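Local coordinates for protein ATP-dependent DNA helicase (PDB 5V9X) that unwinds RNA:DNA hybrids as an ATP-driven 3'-to-5' helicase, probably by tracking along the single DNA strand that it grips across several domains, at residues S405-L410 and D450-R455; T37-T42 and T125-R130; L170-T175 and L541-G546; L351-H356 and A365-D370. All coordinates share one frame; numbering follows the deposited sequence.

Contact 1 (S405-L410 and D450-R455); sequences SVASGL and DIETLR
The carboxylate of E452 reaches in over the first turn of helix 406-413 and offers OE2 to two consecutive backbone amides. The bond from A407 N is nearly straight, 3.1 Å to OE2 at 163°, and uses the syn lone pair of the carboxylate; the one from V406 N to the same oxygen is bent and weak. A bend in the glutamate chain at chi2 (83°) turns the acid back against the helix start, where its OE2 lies 3.3 Å from S405 CB. Amides of a first helical turn have no carbonyl of a preceding turn to bond to, so an acid suits this place, and the helix dipole would probably favour its charge. S405 is the N-cap, its OG weakly accepting from S408 N. Beside this polar end, the I451 side chain crosses L410 at about a right angle and V406 obliquely, touching through CG2, which lies 3.7 Å from L410 CD1 and 4.0 Å from A407 CB, where a small side chain lets the loop come close. Helix 433-448 covers V406 and L410 through M446, T228 touches A407 and I451, and the loop of 450-455 leads on from that helix toward helix 461-471.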
# COMPACT_ATOMS: atom_id res chain seq x y z
N SER A 405 6.19 -4.88 2.17
CA SER A 405 7.33 -3.98 2.23
C SER A 405 7.89 -4.00 3.65
O SER A 405 7.29 -4.58 4.56
CB SER A 405 6.95 -2.56 1.82
OG SER A 405 5.94 -2.03 2.66
N VAL A 406 9.05 -3.37 3.82
CA VAL A 406 9.66 -3.28 5.14
C VAL A 406 8.84 -2.38 6.05
O VAL A 406 8.64 -2.67 7.23
CB VAL A 406 11.11 -2.79 5.02
CG1 VAL A 406 11.71 -2.54 6.40
CG2 VAL A 406 11.94 -3.81 4.25
N ALA A 407 8.33 -1.27 5.50
CA ALA A 407 7.52 -0.35 6.30
C ALA A 407 6.29 -1.04 6.86
O ALA A 407 5.95 -0.86 8.04
CB ALA A 407 7.13 0.87 5.46
N SER A 408 5.60 -1.84 6.04
CA SER A 408 4.41 -2.53 6.52
C SER A 408 4.76 -3.53 7.61
O SER A 408 4.04 -3.64 8.61
CB SER A 408 3.68 -3.21 5.36
OG SER A 408 4.38 -4.37 4.93
N GLY A 409 5.86 -4.27 7.44
CA GLY A 409 6.30 -5.18 8.49
C GLY A 409 6.54 -4.47 9.81
O GLY A 409 6.25 -5.02 10.88
N LEU A 410 7.07 -3.25 9.76
CA LEU A 410 7.23 -2.45 10.97
C LEU A 410 5.89 -1.97 11.51
O LEU A 410 5.73 -1.84 12.73
CB LEU A 410 8.15 -1.26 10.69
CG LEU A 410 9.64 -1.54 10.56
CD1 LEU A 410 10.37 -0.32 10.02
CD2 LEU A 410 10.22 -1.96 11.90
N ASP A 450 15.49 0.30 7.54
CA ASP A 450 15.73 0.63 6.14
C ASP A 450 14.44 0.43 5.35
O ASP A 450 14.21 -0.62 4.74
CB ASP A 450 16.87 -0.21 5.58
CG ASP A 450 18.24 0.29 6.00
OD1 ASP A 450 18.53 1.48 5.79
OD2 ASP A 450 19.02 -0.51 6.57
N ILE A 451 13.60 1.46 5.36
CA ILE A 451 12.33 1.41 4.64
C ILE A 451 12.50 2.03 3.26
O ILE A 451 13.58 2.54 2.92
CB ILE A 451 11.21 2.11 5.43
CG1 ILE A 451 11.56 3.57 5.69
CG2 ILE A 451 10.93 1.37 6.73
CD1 ILE A 451 10.46 4.33 6.40
N GLU A 452 11.44 2.00 2.46
CA GLU A 452 11.50 2.45 1.09
C GLU A 452 11.36 3.97 1.01
O GLU A 452 10.72 4.60 1.85
CB GLU A 452 10.39 1.80 0.26
CG GLU A 452 10.11 0.34 0.62
CD GLU A 452 9.19 0.18 1.82
OE1 GLU A 452 8.20 0.94 1.92
OE2 GLU A 452 9.47 -0.69 2.67
N THR A 453 11.99 4.55 -0.02
CA THR A 453 11.83 5.97 -0.30
C THR A 453 10.55 6.20 -1.09
O THR A 453 10.34 5.59 -2.14
CB THR A 453 13.04 6.50 -1.06
OG1 THR A 453 14.15 6.67 -0.17
CG2 THR A 453 12.72 7.84 -1.72
N LEU A 454 9.70 7.08 -0.58
CA LEU A 454 8.42 7.37 -1.22
C LEU A 454 8.54 8.59 -2.11
O LEU A 454 9.33 9.50 -1.85
CB LEU A 454 7.33 7.58 -0.17
CG LEU A 454 7.14 6.43 0.83
CD1 LEU A 454 6.06 6.77 1.85
CD2 LEU A 454 6.81 5.13 0.10
N ARG A 455 7.75 8.60 -3.18
CA ARG A 455 7.74 9.70 -4.13
C ARG A 455 6.31 9.95 -4.57
O ARG A 455 5.62 9.03 -5.02
CB ARG A 455 8.64 9.40 -5.34
CG ARG A 455 8.81 10.56 -6.31
CD ARG A 455 10.14 10.50 -7.05
NE ARG A 455 10.39 9.19 -7.65
CZ ARG A 455 11.33 8.34 -7.23
NH1 ARG A 455 12.11 8.65 -6.21
NH2 ARG A 455 11.48 7.17 -7.84

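Contact 2 (T37-T42 and T125-R130); sequences TREWFT and TRVAER
W40 and V127 meet where two helices of the N-terminal, RecA-like motor domain cross, helix 35-44 lying over helix 118-130. The short axes come within 9.0 Å of each other with their N-to-C directions 122° apart, so the helices cross steeply and side chains from about one turn of each can touch.

The apolar part is built round V127, whose two methyls straddle neighbouring residues of the other helix. CG2 packs on W40 CB at 3.8 Å, while CG1 faces the E39 chain, crossing it obliquely, with 3.9 Å to E39 CB. Valine, compact and branched at CB, can set one methyl against each of two adjacent residues. With CG anti to the backbone N, the W40 indole is carried away from V127, toward P120 of helix 118-130 and L81 of helix 75-88. L36, one turn before W40, also covers V127. F41, which follows W40, belongs to the pocket of the bound ATP analogue.

The ionic part lies at the solvent-facing border. E39 and R130 both reach out as extended chains and cross at about a right angle, their carboxylate and guanidinium planes 70° apart, which suits a long surface ion pair better than a paired, two-bond one. E39 OE1 has a firmer partner in H131, just past the helix. R126 NH2 bonds T43 OG1 of helix 35-44, a second polar link between the helices. The ion pair itself is one weak bond, R130 NE to E39 OE1, 3.5 Å long and bent to 143°, with the oxygen near the guanidinium plane.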
# COMPACT_ATOMS: atom_id res chain seq x y z
N THR A 37 -6.50 20.25 31.53
CA THR A 37 -5.85 19.26 30.67
C THR A 37 -4.47 18.89 31.19
O THR A 37 -4.05 17.74 31.08
CB THR A 37 -5.76 19.78 29.24
OG1 THR A 37 -7.08 20.10 28.77
CG2 THR A 37 -5.16 18.73 28.32
N ARG A 38 -3.76 19.85 31.79
CA ARG A 38 -2.46 19.55 32.39
C ARG A 38 -2.62 18.58 33.55
O ARG A 38 -1.85 17.61 33.67
CB ARG A 38 -1.78 20.84 32.85
CG ARG A 38 -0.36 20.64 33.36
CD ARG A 38 0.16 21.88 34.09
NE ARG A 38 0.06 23.09 33.28
CZ ARG A 38 -0.74 24.12 33.58
NH1 ARG A 38 -1.50 24.08 34.66
NH2 ARG A 38 -0.77 25.19 32.79
N GLU A 39 -3.62 18.81 34.41
CA GLU A 39 -3.80 17.93 35.56
C GLU A 39 -4.22 16.53 35.13
O GLU A 39 -3.78 15.54 35.74
CB GLU A 39 -4.83 18.51 36.53
CG GLU A 39 -5.06 17.63 37.76
CD GLU A 39 -5.72 18.36 38.91
OE1 GLU A 39 -6.97 18.44 38.93
OE2 GLU A 39 -5.00 18.87 39.80
N TRP A 40 -5.05 16.42 34.10
CA TRP A 40 -5.46 15.09 33.65
C TRP A 40 -4.28 14.30 33.12
O TRP A 40 -4.04 13.16 33.54
CB TRP A 40 -6.55 15.17 32.59
CG TRP A 40 -6.66 13.84 31.90
CD1 TRP A 40 -7.25 12.72 32.40
CD2 TRP A 40 -6.11 13.48 30.63
NE1 TRP A 40 -7.13 11.69 31.51
CE2 TRP A 40 -6.43 12.12 30.41
CE3 TRP A 40 -5.39 14.17 29.65
CZ2 TRP A 40 -6.05 11.44 29.26
CZ3 TRP A 40 -5.02 13.49 28.50
CH2 TRP A 40 -5.35 12.15 28.32
N PHE A 41 -3.54 14.88 32.17
CA PHE A 41 -2.43 14.16 31.55
C PHE A 41 -1.40 13.72 32.59
O PHE A 41 -0.77 12.67 32.44
CB PHE A 41 -1.77 15.02 30.48
CG PHE A 41 -0.80 14.27 29.60
CD1 PHE A 41 0.52 14.10 29.98
CD2 PHE A 41 -1.21 13.73 28.39
CE1 PHE A 41 1.41 13.41 29.18
CE2 PHE A 41 -0.33 13.04 27.59
CZ PHE A 41 0.98 12.87 27.98
N THR A 42 -1.23 14.51 33.66
CA THR A 42 -0.30 14.13 34.71
C THR A 42 -0.81 12.92 35.49
O THR A 42 -0.02 12.04 35.86
CB THR A 42 -0.06 15.32 35.65
OG1 THR A 42 0.62 16.36 34.93
CG2 THR A 42 0.79 14.90 36.84
N THR A 125 -13.28 15.84 31.95
CA THR A 125 -14.53 15.99 32.70
C THR A 125 -14.31 15.70 34.18
O THR A 125 -14.78 16.45 35.04
CB THR A 125 -15.59 15.07 32.12
OG1 THR A 125 -15.82 15.39 30.74
CG2 THR A 125 -16.90 15.19 32.90
N ARG A 126 -13.62 14.60 34.49
CA ARG A 126 -13.35 14.25 35.88
C ARG A 126 -12.56 15.35 36.57
O ARG A 126 -12.85 15.71 37.72
CB ARG A 126 -12.61 12.92 35.94
CG ARG A 126 -12.53 12.29 37.32
CD ARG A 126 -11.19 12.57 37.99
NE ARG A 126 -10.08 12.09 37.17
CZ ARG A 126 -8.81 12.39 37.40
NH1 ARG A 126 -8.48 13.18 38.41
NH2 ARG A 126 -7.86 11.91 36.60
N VAL A 127 -11.56 15.91 35.89
CA VAL A 127 -10.74 16.96 36.49
C VAL A 127 -11.52 18.26 36.59
O VAL A 127 -11.45 18.96 37.61
CB VAL A 127 -9.44 17.14 35.68
CG1 VAL A 127 -8.66 18.33 36.18
CG2 VAL A 127 -8.60 15.87 35.76
N ALA A 128 -12.28 18.61 35.55
CA ALA A 128 -13.08 19.83 35.57
C ALA A 128 -14.04 19.83 36.76
O ALA A 128 -14.15 20.83 37.48
CB ALA A 128 -13.86 19.97 34.26
N GLU A 129 -14.74 18.72 36.97
CA GLU A 129 -15.70 18.63 38.06
C GLU A 129 -15.02 18.48 39.42
O GLU A 129 -15.56 18.92 40.44
CB GLU A 129 -16.68 17.49 37.81
CG GLU A 129 -17.48 17.67 36.53
CD GLU A 129 -18.46 16.55 36.28
OE1 GLU A 129 -18.40 15.52 36.99
OE2 GLU A 129 -19.31 16.69 35.37
N ARG A 130 -13.83 17.86 39.45
CA ARG A 130 -13.06 17.81 40.69
C ARG A 130 -12.78 19.20 41.24
O ARG A 130 -12.74 19.40 42.46
CB ARG A 130 -11.75 17.05 40.46
CG ARG A 130 -10.73 17.17 41.59
CD ARG A 130 -9.44 16.44 41.25
NE ARG A 130 -8.27 17.06 41.86
CZ ARG A 130 -7.78 16.74 43.06
NH1 ARG A 130 -8.37 15.80 43.78
NH2 ARG A 130 -6.71 17.37 43.53

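Contact 3 (L170-T175 and L541-G546). With nucleotides of chain B.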
# COMPACT_ATOMS: atom_id res chain seq x y z
N LEU A 170 -14.41 11.66 3.06
CA LEU A 170 -14.21 13.10 3.02
C LEU A 170 -14.54 13.65 1.65
O LEU A 170 -15.13 14.74 1.52
CB LEU A 170 -12.77 13.45 3.41
CG LEU A 170 -12.45 14.95 3.36
CD1 LEU A 170 -13.32 15.70 4.36
CD2 LEU A 170 -10.97 15.21 3.63
N PHE A 171 -14.18 12.91 0.60
CA PHE A 171 -14.53 13.30 -0.76
C PHE A 171 -16.05 13.37 -0.93
O PHE A 171 -16.56 14.29 -1.57
CB PHE A 171 -13.92 12.30 -1.74
CG PHE A 171 -14.18 12.60 -3.19
CD1 PHE A 171 -13.46 13.60 -3.83
CD2 PHE A 171 -15.10 11.86 -3.91
CE1 PHE A 171 -13.69 13.87 -5.17
CE2 PHE A 171 -15.32 12.13 -5.24
CZ PHE A 171 -14.61 13.13 -5.87
N LEU A 172 -16.77 12.41 -0.34
CA LEU A 172 -18.23 12.39 -0.48
C LEU A 172 -18.87 13.58 0.21
O LEU A 172 -19.78 14.21 -0.35
CB LEU A 172 -18.79 11.08 0.07
CG LEU A 172 -18.24 9.81 -0.58
CD1 LEU A 172 -18.82 8.56 0.07
CD2 LEU A 172 -18.52 9.82 -2.07
N MET A 173 -18.42 13.91 1.42
CA MET A 173 -19.00 15.04 2.14
C MET A 173 -18.72 16.35 1.42
O MET A 173 -19.57 17.25 1.39
CB MET A 173 -18.47 15.08 3.56
CG MET A 173 -18.75 13.82 4.36
SD MET A 173 -18.24 13.98 6.07
CE MET A 173 -19.28 15.34 6.60
N LEU A 174 -17.53 16.49 0.84
CA LEU A 174 -17.20 17.69 0.08
C LEU A 174 -17.98 17.79 -1.22
O LEU A 174 -18.04 18.87 -1.81
CB LEU A 174 -15.70 17.73 -0.21
CG LEU A 174 -14.80 17.91 1.01
CD1 LEU A 174 -13.36 17.56 0.67
CD2 LEU A 174 -14.90 19.33 1.54
N THR A 175 -18.57 16.69 -1.68
CA THR A 175 -19.35 16.66 -2.91
C THR A 175 -20.83 16.47 -2.61
O THR A 175 -21.56 15.76 -3.31
CB THR A 175 -18.82 15.56 -3.84
OG1 THR A 175 -17.39 15.56 -3.81
CG2 THR A 175 -19.27 15.79 -5.28
N LEU A 541 -22.55 10.70 -10.30
CA LEU A 541 -21.43 10.02 -10.94
C LEU A 541 -20.18 10.08 -10.07
O LEU A 541 -19.45 9.09 -9.96
CB LEU A 541 -21.16 10.64 -12.31
CG LEU A 541 -19.86 10.21 -12.97
CD1 LEU A 541 -19.91 8.73 -13.32
CD2 LEU A 541 -19.61 11.05 -14.20
N ALA A 542 -19.92 11.23 -9.45
CA ALA A 542 -18.70 11.37 -8.66
C ALA A 542 -18.80 10.60 -7.35
O ALA A 542 -17.83 9.97 -6.92
CB ALA A 542 -18.42 12.85 -8.39
N VAL A 543 -19.97 10.64 -6.70
CA VAL A 543 -20.08 10.02 -5.38
C VAL A 543 -20.14 8.50 -5.48
O VAL A 543 -19.76 7.80 -4.54
CB VAL A 543 -21.29 10.59 -4.62
CG1 VAL A 543 -21.13 12.10 -4.44
CG2 VAL A 543 -22.58 10.28 -5.36
N THR A 544 -20.60 7.95 -6.60
CA THR A 544 -20.59 6.51 -6.82
C THR A 544 -19.31 6.03 -7.50
O THR A 544 -19.25 4.88 -7.94
CB THR A 544 -21.81 6.08 -7.63
OG1 THR A 544 -21.83 6.78 -8.89
CG2 THR A 544 -23.10 6.38 -6.86
N SER A 545 -18.29 6.89 -7.60
CA SER A 545 -17.06 6.51 -8.28
C SER A 545 -16.22 5.55 -7.45
O SER A 545 -15.55 4.67 -8.02
CB SER A 545 -16.24 7.76 -8.61
OG SER A 545 -15.63 8.28 -7.44
N GLY A 546 -16.23 5.70 -6.13
CA GLY A 546 -15.40 4.89 -5.27
C GLY A 546 -14.03 5.45 -4.98
O GLY A 546 -13.28 4.85 -4.20
P DG B 11 -20.79 4.67 0.47
OP1 DG B 11 -20.39 4.99 1.85
OP2 DG B 11 -21.75 3.57 0.19
O5' DG B 11 -21.38 5.98 -0.22
C5' DG B 11 -21.82 5.93 -1.56
C4' DG B 11 -22.29 7.30 -2.00
O4' DG B 11 -23.02 7.19 -3.24
C3' DG B 11 -23.21 8.00 -1.01
O3' DG B 11 -22.68 9.28 -0.69
C2' DG B 11 -24.56 8.10 -1.73
C1' DG B 11 -24.16 8.00 -3.20
N9 DG B 11 -25.18 7.38 -4.04
C8 DG B 11 -25.86 7.96 -5.08
N7 DG B 11 -26.70 7.14 -5.66
C5 DG B 11 -26.56 5.95 -4.96
C6 DG B 11 -27.22 4.71 -5.13
O6 DG B 11 -28.08 4.40 -5.96
N1 DG B 11 -26.78 3.77 -4.20
C2 DG B 11 -25.83 4.00 -3.23
N2 DG B 11 -25.53 2.97 -2.43
N3 DG B 11 -25.21 5.16 -3.07
C4 DG B 11 -25.62 6.08 -3.96
P DG B 9 -10.51 -0.45 4.68
OP1 DG B 9 -10.44 0.03 6.08
OP2 DG B 9 -11.08 -1.79 4.38
O5' DG B 9 -11.31 0.62 3.81
C5' DG B 9 -10.79 1.93 3.67
C4' DG B 9 -11.58 2.72 2.65
O4' DG B 9 -11.30 2.21 1.32
C3' DG B 9 -13.10 2.65 2.83
O3' DG B 9 -13.67 3.93 2.59
C2' DG B 9 -13.53 1.63 1.78
C1' DG B 9 -12.50 1.83 0.68
N9 DG B 9 -12.23 0.62 -0.09
C8 DG B 9 -11.76 -0.57 0.39
N7 DG B 9 -11.61 -1.48 -0.53
C5 DG B 9 -12.00 -0.85 -1.70
C6 DG B 9 -12.05 -1.34 -3.02
O6 DG B 9 -11.75 -2.47 -3.43
N1 DG B 9 -12.51 -0.38 -3.91
C2 DG B 9 -12.87 0.91 -3.57
N2 DG B 9 -13.29 1.70 -4.57
N3 DG B 9 -12.83 1.38 -2.33
C4 DG B 9 -12.39 0.45 -1.45
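L172 lays its CD2 methyl against the end of helix 538-543, 3.4 Å from V543 O and 3.8 Å from V543 CB. Its other methyl, CD1, turns to the DNA, 3.6 Å from O5' of DG11 of chain B, so one branched side chain serves protein and nucleic acid at once. V543 answers in kind: CG1 faces T175, and CG2, between the backbone N and the carbonyl carbon, touches the sugar of DG11 of chain B, 3.5 Å from C1'. Deeper in, the F171 ring points its edge at A542, CE2 lying 3.7 Å from A542 O with that oxygen in the ring plane.

Around this shell, polar side chains fix the helix ends. T175 OG1 bonds back to F171 O at 2.7 Å and sits over the centre of the F171 ring, while R211 takes up the same hydroxyl. S545 OG returns to A542 O, which also accepts from S545 N. H467 meets F171 edge-to-face, and A470, like H467 on helix 461-471, touches F171, T175 and A542.

At G546 the backbone (phi 90°) would press a CB against the preceding carbonyl and the guanine of DG9 of chain B, which calls for glycine; its O accepts from that guanine's N2 at 3.2 Å. Mainly apolar side chains thus join motor domain and winged-helix region, Q539 adding a hydrogen bond to T175 O. L172 and V543 meet DNA backbone and sugar, consistent with sequence-independent tracking, though the T544 methyl touches the DG11 guanine.

Contact 4 (L351-H356 and A365-D370). With nucleotides of chain B.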
# COMPACT_ATOMS: atom_id res chain seq x y z
N LEU A 351 -11.07 -20.18 18.58
CA LEU A 351 -9.76 -19.65 18.92
C LEU A 351 -9.42 -18.43 18.08
O LEU A 351 -8.86 -17.45 18.58
CB LEU A 351 -8.68 -20.72 18.75
CG LEU A 351 -7.27 -20.26 19.14
CD1 LEU A 351 -7.12 -20.20 20.65
CD2 LEU A 351 -6.20 -21.15 18.51
N ALA A 352 -9.77 -18.46 16.79
CA ALA A 352 -9.42 -17.40 15.86
C ALA A 352 -10.66 -16.97 15.09
O ALA A 352 -11.62 -17.72 14.93
CB ALA A 352 -8.32 -17.85 14.89
N ARG A 353 -10.61 -15.73 14.60
CA ARG A 353 -11.67 -15.19 13.76
C ARG A 353 -11.05 -14.26 12.72
O ARG A 353 -9.98 -13.68 12.94
CB ARG A 353 -12.74 -14.45 14.58
CG ARG A 353 -13.82 -15.37 15.13
CD ARG A 353 -15.02 -14.57 15.61
NE ARG A 353 -14.77 -13.91 16.88
CZ ARG A 353 -15.45 -12.86 17.32
NH1 ARG A 353 -16.42 -12.34 16.58
NH2 ARG A 353 -15.16 -12.33 18.50
N ALA A 354 -11.74 -14.12 11.60
CA ALA A 354 -11.23 -13.36 10.46
C ALA A 354 -11.61 -11.89 10.55
O ALA A 354 -12.65 -11.52 11.10
CB ALA A 354 -11.75 -13.95 9.15
N HIS A 355 -10.74 -11.04 10.00
CA HIS A 355 -11.02 -9.62 9.83
C HIS A 355 -10.43 -9.18 8.50
O HIS A 355 -9.21 -9.24 8.32
CB HIS A 355 -10.45 -8.78 10.98
CG HIS A 355 -10.99 -7.39 11.03
ND1 HIS A 355 -10.51 -6.37 10.25
CD2 HIS A 355 -11.99 -6.85 11.78
CE1 HIS A 355 -11.18 -5.26 10.51
NE2 HIS A 355 -12.08 -5.52 11.43
N HIS A 356 -11.28 -8.74 7.58
CA HIS A 356 -10.83 -8.19 6.30
C HIS A 356 -12.02 -7.48 5.66
O HIS A 356 -13.13 -7.45 6.20
CB HIS A 356 -10.25 -9.27 5.39
CG HIS A 356 -11.17 -10.42 5.13
ND1 HIS A 356 -12.19 -10.38 4.20
CD2 HIS A 356 -11.22 -11.66 5.68
CE1 HIS A 356 -12.82 -11.54 4.19
NE2 HIS A 356 -12.26 -12.33 5.08
N ALA A 365 -17.10 -5.55 13.68
CA ALA A 365 -17.21 -4.80 14.93
C ALA A 365 -17.01 -5.71 16.14
O ALA A 365 -16.36 -5.32 17.11
CB ALA A 365 -18.57 -4.10 15.00
N GLN A 366 -17.57 -6.92 16.09
CA GLN A 366 -17.41 -7.84 17.22
C GLN A 366 -15.97 -8.34 17.33
O GLN A 366 -15.50 -8.61 18.44
CB GLN A 366 -18.37 -9.02 17.08
CG GLN A 366 -19.84 -8.63 17.10
CD GLN A 366 -20.28 -8.03 18.43
OE1 GLN A 366 -19.60 -8.17 19.45
NE2 GLN A 366 -21.43 -7.37 18.43
N VAL A 367 -15.27 -8.48 16.20
CA VAL A 367 -13.88 -8.91 16.24
C VAL A 367 -13.00 -7.84 16.87
O VAL A 367 -12.12 -8.14 17.69
CB VAL A 367 -13.40 -9.29 14.83
CG1 VAL A 367 -11.89 -9.47 14.80
CG2 VAL A 367 -14.09 -10.56 14.36
N GLU A 368 -13.23 -6.57 16.51
CA GLU A 368 -12.45 -5.49 17.10
C GLU A 368 -12.76 -5.33 18.59
O GLU A 368 -11.86 -5.06 19.39
CB GLU A 368 -12.74 -4.18 16.36
CG GLU A 368 -12.35 -4.19 14.90
CD GLU A 368 -12.96 -3.04 14.12
OE1 GLU A 368 -13.21 -1.97 14.73
OE2 GLU A 368 -13.19 -3.19 12.91
N ASP A 369 -14.03 -5.49 18.97
CA ASP A 369 -14.41 -5.31 20.37
C ASP A 369 -13.83 -6.43 21.23
O ASP A 369 -13.26 -6.18 22.30
CB ASP A 369 -15.93 -5.25 20.50
CG ASP A 369 -16.38 -4.70 21.85
OD1 ASP A 369 -15.99 -5.27 22.90
OD2 ASP A 369 -17.12 -3.69 21.86
N ASP A 370 -13.98 -7.69 20.79
CA ASP A 370 -13.44 -8.81 21.55
C ASP A 370 -11.91 -8.82 21.55
O ASP A 370 -11.31 -9.39 22.46
CB ASP A 370 -13.98 -10.13 21.00
CG ASP A 370 -15.46 -10.31 21.28
OD1 ASP A 370 -15.98 -9.59 22.16
OD2 ASP A 370 -16.09 -11.16 20.63
P DT B 8 -8.97 -5.55 2.60
OP1 DT B 8 -9.38 -6.05 3.92
OP2 DT B 8 -9.80 -5.85 1.41
O5' DT B 8 -8.78 -3.96 2.68
C5' DT B 8 -7.79 -3.41 3.54
C4' DT B 8 -7.48 -1.97 3.15
O4' DT B 8 -6.75 -1.94 1.91
C3' DT B 8 -8.70 -1.10 2.90
O3' DT B 8 -9.03 -0.39 4.08
C2' DT B 8 -8.26 -0.15 1.76
C1' DT B 8 -6.88 -0.66 1.36
N1 DT B 8 -6.68 -0.77 -0.12
C2 DT B 8 -5.77 0.05 -0.74
O2 DT B 8 -5.10 0.87 -0.14
N3 DT B 8 -5.66 -0.13 -2.09
C4 DT B 8 -6.37 -1.02 -2.87
O4 DT B 8 -6.20 -1.10 -4.09
C5 DT B 8 -7.32 -1.85 -2.16
C7 DT B 8 -8.14 -2.86 -2.91
C6 DT B 8 -7.43 -1.68 -0.84
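V367 fills the middle of the contact, its two methyls spread under strand 352-355. CG1, anti to the backbone N, packs beside the H355 ring 4.0 Å from CD2; CG2 lies 3.7 Å from A354 O and covers one face of the R353 guanidinium, whose chain slides past V367 in the opposite direction and bends at chi3 (-76°). A compact branched residue suits this tightly packed spot, where the helix faces the underside of an edge strand. Next to it, H355 NE2 gives E368 OE2 a bond of 3.0 Å at 153°. That oxygen uses its anti lone pair and stands slightly out of the ring plane; it also bonds a glycerol, probably from the crystallisation liquor. S384 takes up H355 ND1, so both ring nitrogens are engaged and the ring's rotation is fixed.

Toward solvent the contact is looser. At the side of the helix R353 NH2 pairs with D370 OD2 in a salt bridge whose hydrogen bond is bent and weak, the two planes 54° apart. Arginine is long enough to reach from the strand to D370, and Q366 meets the guanidinium with CB and its backbone O, while its amide leads outward.

Helix 361-372 follows strand 352-355 as the crossover of a beta-alpha-beta unit in the second RecA-like domain. Strand 378-381 pairs with the strand through V380, helix 300-318 covers A354 on the other face, and helix 107-116 of the first motor domain touches E368.

The four contacts lie around the nucleotide and the DNA without touching one another. Contact 2 lies farthest out, about 26 Å at its nearest atom from the DNA, yet holds F41 of the pocket of the bound ATP analogue. Contact 1 has the L410 side chain about 9 Å from the same nucleotide and its nearest atom about 7 Å from the DNA. Contacts 3 and 4 touch the strand directly, at DG9 and DG11 and at DT8 of chain B, with centres 29 Å apart. Segment 405-410 and contact 4 belong to the second RecA-like domain; contact 1 joins it to the loop leading into the winged-helix region, whereas contact 3 ties the first domain to that region.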